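Local atomic coordinates of pullulanase (Bacillus acidopullulyticus, PDB entry 2WAN), a protein that hydrolyses the alpha-1,6-glucosidic links of pullulan and probably those of related branched polysaccharides such as amylopectin. Residues A[446-451]-A[803-808]; A[782-787]-A[798-803]. One frame throughout, in Å; residues are numbered along the deposited sequence. Where two conformers were deposited one is given.

Contact 1 (A[446-451]-A[803-808]); sequences DANSGM and DWSRKA
Trp804 packs its indole against Ser449, and Asn448 grips the turn that starts at Asp803. The tight part is the indole. Its CD1 lies 3.4 Å from Ser449 CA, with Ser449 CB close to CD1 and NE1, and Ser449 O sits over one ring face. Met451, its chain bent at the sulfur, brings CE to 4.1 Å from Trp804 CZ2 at a slant to the ring. The indole N-H is spent elsewhere, on Phe443 O in helix 440-444, while Ser449 OG bonds Ser444 O and closes an ST turn onto Met451 N.

Toward the looser side, where Asn448, Asp803 and Ser805 are partly exposed, polar groups take over. Asn448 CG lies between its backbone N and carbonyl carbon (chi1 70°), which carries the amide across to residues 803-805. Its plane stands 80° from the indole, with OD1 at the ring edge. Trp804 N donates to Asn448 OD1 at 3.1 Å, tilted out of the carbonyl plane. ND2 donates to Asp803 OD1 at 2.9 Å, on the anti side but well out of the carboxylate plane. Ser805 OG approaches that same oxygen from the opposite carboxylate face, at 2.7 Å on the syn side, and Ser805 N adds a weak capping bond at the entry to the helix. Asp446 is buried behind them, its OD1 taking Asn448 N in an Asx turn within the type I turn 446-449.

Residues 446-451, beyond helix 440-444, and 803-808, leading into helix 805-809, follow the first and last strands of the catalytic (beta/alpha)8 barrel. Asp446 OD2 comes within 3.9 Å of Asp803 OD1, which would tend to raise both pKa values; the donors on Asp803 OD1 and the Asn448 N-H on Asp446 OD1 probably offset part of that cost.

Contact 2 (A[782-787]-A[798-803]); sequences MLRTKG and SVNQFD
Met782 meets Phe802 first: its chain runs extended beyond CG and sets CE 3.6 Å from Phe802 CD2, the methionine running roughly perpendicular to the phenylalanine side chain, while SD lies near the carbonyl oxygen of Asp803. Arg784 follows. A chi1 of 170° swings its CG away from its own amide nitrogen, and the extended chain delivers the guanidinium side-on to Asn800 O, which lies in the guanidinium plane. NH2 and NE of Arg784 both hydrogen-bond to Asn800 O, at 2.9 and 3.1 Å, NE from above the carbonyl plane. Phe802 CE1 lies over one guanidinium face, but the ring is inclined by 46°, short of a parallel stack; NH1 turns to Gln777. The segment belongs to the loop after strand 773-777, the eighth of the (beta/alpha)8 barrel, and Asn800 ends the short helix 797-800. Thr785 makes an ST turn, OG1 accepting from Gly787 N and also bonding Asp742; a water donates to both Thr785 O and Ser798 O. Lys786 CB then packs 3.7 Å from Val799 CG1, its CA-H directed at Val799 O, and its extended chain passes Asn800 OD1 before NZ reaches Ser792.

From the N terminus, the chain passes the accessory beta domains and enters the barrel at strand 435-438, then runs through helix 440-444 to residues 446-451. Contact 1 closes a loop of 351 residues from there to 803-808, spanning barrel strands two to eight. Contact 2 is nested inside it, closing only ten residues between 782-787 and 798-803, after the last strand. The two meet at Asp803, which belongs to both, and helices 797-800 and 805-809 follow each other on either side of it. A further tie joins them: Arg806 NE probably donates to Leu783 O at 2.8 Å. Contact 2 folds the region after strand eight on itself, and contact 1 ties it to the loop beyond strand one.

Contact 1 (A[446-451]-A[803-808])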
ATOM      1  N   ASP A 446      -1.846 -29.767  -4.423  1.00 11.90           N
ATOM      2  CA  ASP A 446      -2.410 -30.759  -5.374  1.00 11.11           C
ATOM      3  C   ASP A 446      -1.786 -32.131  -5.130  1.00 13.81           C
ATOM      4  O   ASP A 446      -0.585 -32.242  -4.923  1.00 10.80           O
ATOM      5  CB  ASP A 446      -2.164 -30.304  -6.815  1.00 12.61           C
ATOM      6  CG  ASP A 446      -3.076 -31.007  -7.840  1.00 13.27           C
ATOM      7  OD1 ASP A 446      -3.221 -32.251  -7.816  1.00 14.48           O
ATOM      8  OD2 ASP A 446      -3.621 -30.284  -8.714  1.00 12.53           O
ATOM      9  N   ALA A 447      -2.607 -33.181  -5.154  1.00 12.68           N
ATOM     10  CA  ALA A 447      -2.097 -34.547  -5.050  1.00 13.81           C
ATOM     11  C   ALA A 447      -1.011 -34.864  -6.080  1.00 13.15           C
ATOM     12  O   ALA A 447      -0.190 -35.775  -5.868  1.00 14.97           O
ATOM     13  CB  ALA A 447      -3.240 -35.545  -5.204  1.00 14.85           C
ATOM     14  N   ASN A 448      -1.008 -34.123  -7.192  1.00 12.55           N
ATOM     15  CA  ASN A 448      -0.032 -34.349  -8.257  1.00 12.00           C
ATOM     16  C   ASN A 448       1.278 -33.534  -8.126  1.00 13.19           C
ATOM     17  O   ASN A 448       2.108 -33.565  -9.021  1.00 12.94           O
ATOM     18  CB  ASN A 448      -0.683 -34.158  -9.652  1.00 11.87           C
ATOM     19  CG  ASN A 448      -1.036 -32.701  -9.983  1.00 11.41           C
ATOM     20  OD1 ASN A 448      -0.479 -31.748  -9.431  1.00 11.91           O
ATOM     21  ND2 ASN A 448      -1.938 -32.533 -10.962  1.00 13.09           N
ATOM     22  N   SER A 449       1.452 -32.833  -7.005  1.00 12.54           N
ATOM     23  CA  SER A 449       2.539 -31.833  -6.889  1.00 11.07           C
ATOM     24  C   SER A 449       3.916 -32.456  -6.668  1.00 12.67           C
ATOM     25  O   SER A 449       4.930 -31.797  -6.893  1.00 12.65           O
ATOM     26  CB  SER A 449       2.249 -30.818  -5.766  1.00 10.52           C
ATOM     27  OG  SER A 449       2.594 -31.381  -4.506  1.00 10.86           O
ATOM     28  N   GLY A 450       3.948 -33.716  -6.222  1.00 11.71           N
ATOM     29  CA  GLY A 450       5.213 -34.401  -5.918  1.00 11.00           C
ATOM     30  C   GLY A 450       5.907 -34.011  -4.622  1.00 11.52           C
ATOM     31  O   GLY A 450       6.949 -34.590  -4.272  1.00 13.24           O
ATOM     32  N   MET A 451       5.336 -33.031  -3.929  1.00 12.32           N
ATOM     33  CA  MET A 451       5.841 -32.567  -2.636  1.00 11.26           C
ATOM     34  C   MET A 451       5.075 -33.257  -1.513  1.00 13.31           C
ATOM     35  O   MET A 451       3.845 -33.430  -1.597  1.00 13.98           O
ATOM     36  CB  MET A 451       5.716 -31.041  -2.555  1.00 10.90           C
ATOM     37  CG  MET A 451       6.824 -30.323  -3.338  1.00 10.27           C
ATOM     38  SD  MET A 451       6.506 -28.591  -3.685  1.00 11.96           S
ATOM     39  CE  MET A 451       5.325 -28.727  -5.037  1.00  7.90           C
ATOM     40  N   ASP A 803      -1.937 -26.957 -10.398  1.00  8.98           N
ATOM     41  CA  ASP A 803      -2.220 -28.258 -10.959  1.00 12.15           C
ATOM     42  C   ASP A 803      -1.016 -28.546 -11.848  1.00 11.91           C
ATOM     43  O   ASP A 803      -0.902 -27.999 -12.961  1.00 11.86           O
ATOM     44  CB  ASP A 803      -3.536 -28.207 -11.765  1.00 11.08           C
ATOM     45  CG  ASP A 803      -3.744 -29.444 -12.635  1.00 13.15           C
ATOM     46  OD1 ASP A 803      -2.928 -30.376 -12.575  1.00 11.27           O
ATOM     47  OD2 ASP A 803      -4.740 -29.483 -13.387  1.00 13.97           O
ATOM     48  N   TRP A 804      -0.092 -29.364 -11.337  1.00 11.31           N
ATOM     49  CA  TRP A 804       1.198 -29.549 -11.997  1.00 11.42           C
ATOM     50  C   TRP A 804       1.123 -30.380 -13.279  1.00 10.77           C
ATOM     51  O   TRP A 804       2.058 -30.369 -14.063  1.00 11.47           O
ATOM     52  CB  TRP A 804       2.230 -30.124 -11.014  1.00  9.70           C
ATOM     53  CG  TRP A 804       2.595 -29.141  -9.911  1.00  9.44           C
ATOM     54  CD1 TRP A 804       1.959 -28.974  -8.707  1.00  9.16           C
ATOM     55  CD2 TRP A 804       3.656 -28.167  -9.937  1.00 11.86           C
ATOM     56  NE1 TRP A 804       2.587 -27.990  -7.971  1.00 12.22           N
ATOM     57  CE2 TRP A 804       3.626 -27.479  -8.699  1.00  9.77           C
ATOM     58  CE3 TRP A 804       4.631 -27.813 -10.888  1.00 10.98           C
ATOM     59  CZ2 TRP A 804       4.534 -26.450  -8.379  1.00 10.51           C
ATOM     60  CZ3 TRP A 804       5.546 -26.785 -10.568  1.00 10.89           C
ATOM     61  CH2 TRP A 804       5.490 -26.125  -9.318  1.00  8.33           C
ATOM     62  N   SER A 805      -0.001 -31.075 -13.501  1.00 10.39           N
ATOM     63  CA  SER A 805      -0.247 -31.707 -14.795  1.00 10.73           C
ATOM     64  C   SER A 805      -0.248 -30.692 -15.940  1.00  9.60           C
ATOM     65  O   SER A 805       0.023 -31.054 -17.086  1.00 11.13           O
ATOM     66  CB  SER A 805      -1.578 -32.508 -14.809  1.00  9.12           C
ATOM     67  OG  SER A 805      -2.712 -31.673 -14.925  1.00 13.51           O
ATOM     68  N   ARG A 806      -0.565 -29.434 -15.645  1.00 10.04           N
ATOM     69  CA  ARG A 806      -0.590 -28.417 -16.705  1.00 10.61           C
ATOM     70  C   ARG A 806       0.814 -28.026 -17.158  1.00 10.98           C
ATOM     71  O   ARG A 806       1.014 -27.573 -18.289  1.00 10.96           O
ATOM     72  CB  ARG A 806      -1.404 -27.202 -16.281  1.00 10.69           C
ATOM     73  CG  ARG A 806      -2.888 -27.567 -16.164  1.00 14.76           C
ATOM     74  CD  ARG A 806      -3.750 -26.410 -15.797  1.00 19.40           C
ATOM     75  NE  ARG A 806      -4.035 -25.471 -16.893  1.00 17.75           N
ATOM     76  CZ  ARG A 806      -4.979 -25.617 -17.826  1.00 14.84           C
ATOM     77  NH1 ARG A 806      -5.764 -26.701 -17.879  1.00 17.82           N
ATOM     78  NH2 ARG A 806      -5.159 -24.655 -18.711  1.00 13.79           N
ATOM     79  N   LYS A 807       1.801 -28.201 -16.284  1.00  9.82           N
ATOM     80  CA  LYS A 807       3.178 -28.054 -16.759  1.00  8.95           C
ATOM     81  C   LYS A 807       3.574 -29.155 -17.755  1.00 11.19           C
ATOM     82  O   LYS A 807       4.308 -28.881 -18.708  1.00 11.51           O
ATOM     83  CB  LYS A 807       4.181 -27.969 -15.596  1.00  8.58           C
ATOM     84  CG  LYS A 807       5.669 -27.924 -16.059  1.00  8.41           C
ATOM     85  CD  LYS A 807       6.629 -27.692 -14.870  1.00 12.10           C
ATOM     86  CE  LYS A 807       8.063 -27.682 -15.387  1.00  9.59           C
ATOM     87  NZ  LYS A 807       9.007 -27.452 -14.237  1.00 10.00           N
ATOM     88  N   ALA A 808       3.094 -30.382 -17.544  1.00  9.42           N
ATOM     89  CA  ALA A 808       3.327 -31.450 -18.500  1.00 11.22           C
ATOM     90  C   ALA A 808       2.585 -31.139 -19.814  1.00  9.96           C
ATOM     91  O   ALA A 808       3.155 -31.236 -20.909  1.00 11.98           O
ATOM     92  CB  ALA A 808       2.857 -32.780 -17.918  1.00 11.25           C
TER

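Contact 2 (A[782-787]-A[798-803])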
ATOM      1  N   MET A 782       2.305 -22.230 -16.938  1.00  7.94           N
ATOM      2  CA  MET A 782       1.626 -23.475 -17.286  1.00 10.37           C
ATOM      3  C   MET A 782       0.119 -23.296 -17.506  1.00 10.26           C
ATOM      4  O   MET A 782      -0.663 -24.251 -17.344  1.00 11.66           O
ATOM      5  CB  MET A 782       1.916 -24.557 -16.233  1.00  9.06           C
ATOM      6  CG  MET A 782       1.452 -24.205 -14.802  1.00 11.91           C
ATOM      7  SD  MET A 782       1.893 -25.560 -13.681  1.00 13.23           S
ATOM      8  CE  MET A 782       1.462 -24.825 -12.111  1.00 16.05           C
ATOM      9  N   LEU A 783      -0.275 -22.068 -17.863  1.00  8.50           N
ATOM     10  CA  LEU A 783      -1.665 -21.708 -18.198  1.00 10.11           C
ATOM     11  C   LEU A 783      -2.600 -22.110 -17.065  1.00 11.90           C
ATOM     12  O   LEU A 783      -3.652 -22.717 -17.285  1.00 12.80           O
ATOM     13  CB  LEU A 783      -2.101 -22.310 -19.549  1.00 10.61           C
ATOM     14  CG  LEU A 783      -1.139 -22.117 -20.747  1.00 10.16           C
ATOM     15  CD1 LEU A 783      -1.764 -22.738 -22.033  1.00  8.19           C
ATOM     16  CD2 LEU A 783      -0.777 -20.617 -20.993  1.00 10.90           C
ATOM     17  N   ARG A 784      -2.190 -21.795 -15.840  1.00 10.01           N
ATOM     18  CA  ARG A 784      -3.022 -22.083 -14.671  1.00 12.06           C
ATOM     19  C   ARG A 784      -4.421 -21.500 -14.873  1.00 12.65           C
ATOM     20  O   ARG A 784      -4.572 -20.413 -15.429  1.00 11.36           O
ATOM     21  CB  ARG A 784      -2.364 -21.523 -13.407  1.00 11.34           C
ATOM     22  CG  ARG A 784      -3.229 -21.545 -12.153  1.00 11.93           C
ATOM     23  CD  ARG A 784      -2.321 -21.388 -10.946  1.00  9.72           C
ATOM     24  NE  ARG A 784      -3.007 -21.042  -9.701  1.00 10.71           N
ATOM     25  CZ  ARG A 784      -3.248 -19.796  -9.311  1.00 13.72           C
ATOM     26  NH1 ARG A 784      -2.907 -18.785 -10.102  1.00 11.58           N
ATOM     27  NH2 ARG A 784      -3.830 -19.564  -8.129  1.00 12.17           N
ATOM     28  N   THR A 785      -5.434 -22.267 -14.484  1.00 11.55           N
ATOM     29  CA  THR A 785      -6.826 -21.865 -14.687  1.00 11.29           C
ATOM     30  C   THR A 785      -7.595 -21.929 -13.366  1.00 11.68           C
ATOM     31  O   THR A 785      -7.397 -22.859 -12.569  1.00 13.94           O
ATOM     32  CB  THR A 785      -7.528 -22.742 -15.780  1.00 10.85           C
ATOM     33  OG1 THR A 785      -8.904 -22.360 -15.893  1.00 12.06           O
ATOM     34  CG2 THR A 785      -7.457 -24.217 -15.449  1.00 14.46           C
ATOM     35  N   LYS A 786      -8.440 -20.922 -13.136  1.00 12.38           N
ATOM     36  CA  LYS A 786      -9.338 -20.872 -11.983  1.00 11.52           C
ATOM     37  C   LYS A 786     -10.769 -21.154 -12.431  1.00 13.13           C
ATOM     38  O   LYS A 786     -11.733 -20.845 -11.713  1.00 12.61           O
ATOM     39  CB  LYS A 786      -9.281 -19.494 -11.313  1.00 12.06           C
ATOM     40  CG  LYS A 786      -7.910 -19.192 -10.653  1.00 10.91           C
ATOM     41  CD  LYS A 786      -7.803 -17.785 -10.106  1.00 13.99           C
ATOM     42  CE  LYS A 786      -6.422 -17.546  -9.406  1.00 11.47           C
ATOM     43  NZ  LYS A 786      -6.404 -16.180  -8.792  1.00 12.02           N
ATOM     44  N   GLY A 787     -10.903 -21.733 -13.620  1.00 13.52           N
ATOM     45  CA  GLY A 787     -12.236 -21.985 -14.189  1.00 16.94           C
ATOM     46  C   GLY A 787     -13.043 -20.717 -14.397  1.00 18.34           C
ATOM     47  O   GLY A 787     -14.281 -20.753 -14.387  1.00 18.60           O
ATOM     48  N   SER A 798      -9.427 -26.664  -5.741  1.00 13.97           N
ATOM     49  CA  SER A 798      -9.790 -26.993  -7.127  0.50 13.05           C
ATOM     50  C   SER A 798      -9.677 -25.752  -8.014  1.00 13.15           C
ATOM     51  O   SER A 798      -9.322 -25.842  -9.191  1.00 14.31           O
ATOM     52  CB  SER A 798     -11.207 -27.580  -7.219  0.50 14.61           C
ATOM     53  OG  SER A 798     -12.199 -26.578  -7.026  0.50 16.40           O
ATOM     54  N   VAL A 799      -9.992 -24.596  -7.441  1.00 11.75           N
ATOM     55  CA  VAL A 799      -9.893 -23.310  -8.155  1.00 13.12           C
ATOM     56  C   VAL A 799      -8.440 -22.798  -8.183  1.00 12.92           C
ATOM     57  O   VAL A 799      -7.890 -22.516  -9.253  1.00 11.52           O
ATOM     58  CB  VAL A 799     -10.846 -22.253  -7.538  1.00 11.82           C
ATOM     59  CG1 VAL A 799     -10.654 -20.884  -8.162  1.00 11.19           C
ATOM     60  CG2 VAL A 799     -12.338 -22.720  -7.693  1.00 18.66           C
ATOM     61  N   ASN A 800      -7.818 -22.722  -7.008  1.00 12.53           N
ATOM     62  CA  ASN A 800      -6.529 -22.022  -6.843  1.00 11.58           C
ATOM     63  C   ASN A 800      -5.234 -22.817  -6.948  1.00 12.19           C
ATOM     64  O   ASN A 800      -4.160 -22.225  -7.118  1.00 11.48           O
ATOM     65  CB  ASN A 800      -6.518 -21.312  -5.477  1.00 12.08           C
ATOM     66  CG  ASN A 800      -7.402 -20.095  -5.451  1.00 13.56           C
ATOM     67  OD1 ASN A 800      -7.150 -19.125  -6.161  1.00 15.15           O
ATOM     68  ND2 ASN A 800      -8.439 -20.126  -4.616  1.00 14.40           N
ATOM     69  N   GLN A 801      -5.285 -24.137  -6.819  1.00 11.19           N
ATOM     70  CA  GLN A 801      -4.024 -24.877  -6.683  1.00 11.27           C
ATOM     71  C   GLN A 801      -3.149 -24.800  -7.928  1.00 12.37           C
ATOM     72  O   GLN A 801      -3.649 -24.543  -9.052  1.00 12.22           O
ATOM     73  CB  GLN A 801      -4.289 -26.342  -6.345  1.00  9.76           C
ATOM     74  CG  GLN A 801      -4.794 -27.181  -7.550  1.00 10.93           C
ATOM     75  CD  GLN A 801      -5.548 -28.424  -7.102  1.00 14.20           C
ATOM     76  OE1 GLN A 801      -5.294 -28.940  -6.016  1.00 13.88           O
ATOM     77  NE2 GLN A 801      -6.468 -28.918  -7.951  1.00 13.10           N
ATOM     78  N   PHE A 802      -1.846 -25.004  -7.728  1.00  9.85           N
ATOM     79  CA  PHE A 802      -0.962 -25.345  -8.844  1.00 10.57           C
ATOM     80  C   PHE A 802      -1.282 -26.795  -9.241  1.00 10.28           C
ATOM     81  O   PHE A 802      -0.981 -27.741  -8.500  1.00 12.62           O
ATOM     82  CB  PHE A 802       0.513 -25.196  -8.443  1.00  9.33           C
ATOM     83  CG  PHE A 802       1.025 -23.774  -8.466  1.00 11.39           C
ATOM     84  CD1 PHE A 802       0.224 -22.701  -8.061  1.00 16.95           C
ATOM     85  CD2 PHE A 802       2.334 -23.526  -8.867  1.00 12.64           C
ATOM     86  CE1 PHE A 802       0.726 -21.375  -8.084  1.00 17.34           C
ATOM     87  CE2 PHE A 802       2.843 -22.221  -8.879  1.00 14.65           C
ATOM     88  CZ  PHE A 802       2.045 -21.152  -8.491  1.00 16.23           C
ATOM     89  N   ASP A 803      -1.937 -26.957 -10.398  1.00  8.98           N
ATOM     90  CA  ASP A 803      -2.220 -28.258 -10.959  1.00 12.15           C
ATOM     91  C   ASP A 803      -1.016 -28.546 -11.848  1.00 11.91           C
ATOM     92  O   ASP A 803      -0.902 -27.999 -12.961  1.00 11.86           O
ATOM     93  CB  ASP A 803      -3.536 -28.207 -11.765  1.00 11.08           C
ATOM     94  CG  ASP A 803      -3.744 -29.444 -12.635  1.00 13.15           C
ATOM     95  OD1 ASP A 803      -2.928 -30.376 -12.575  1.00 11.27           O
ATOM     96  OD2 ASP A 803      -4.740 -29.483 -13.387  1.00 13.97           O
TER
HETATM   97  O   HOH W   1      -9.374 -24.604 -11.653  1.00 15.32           O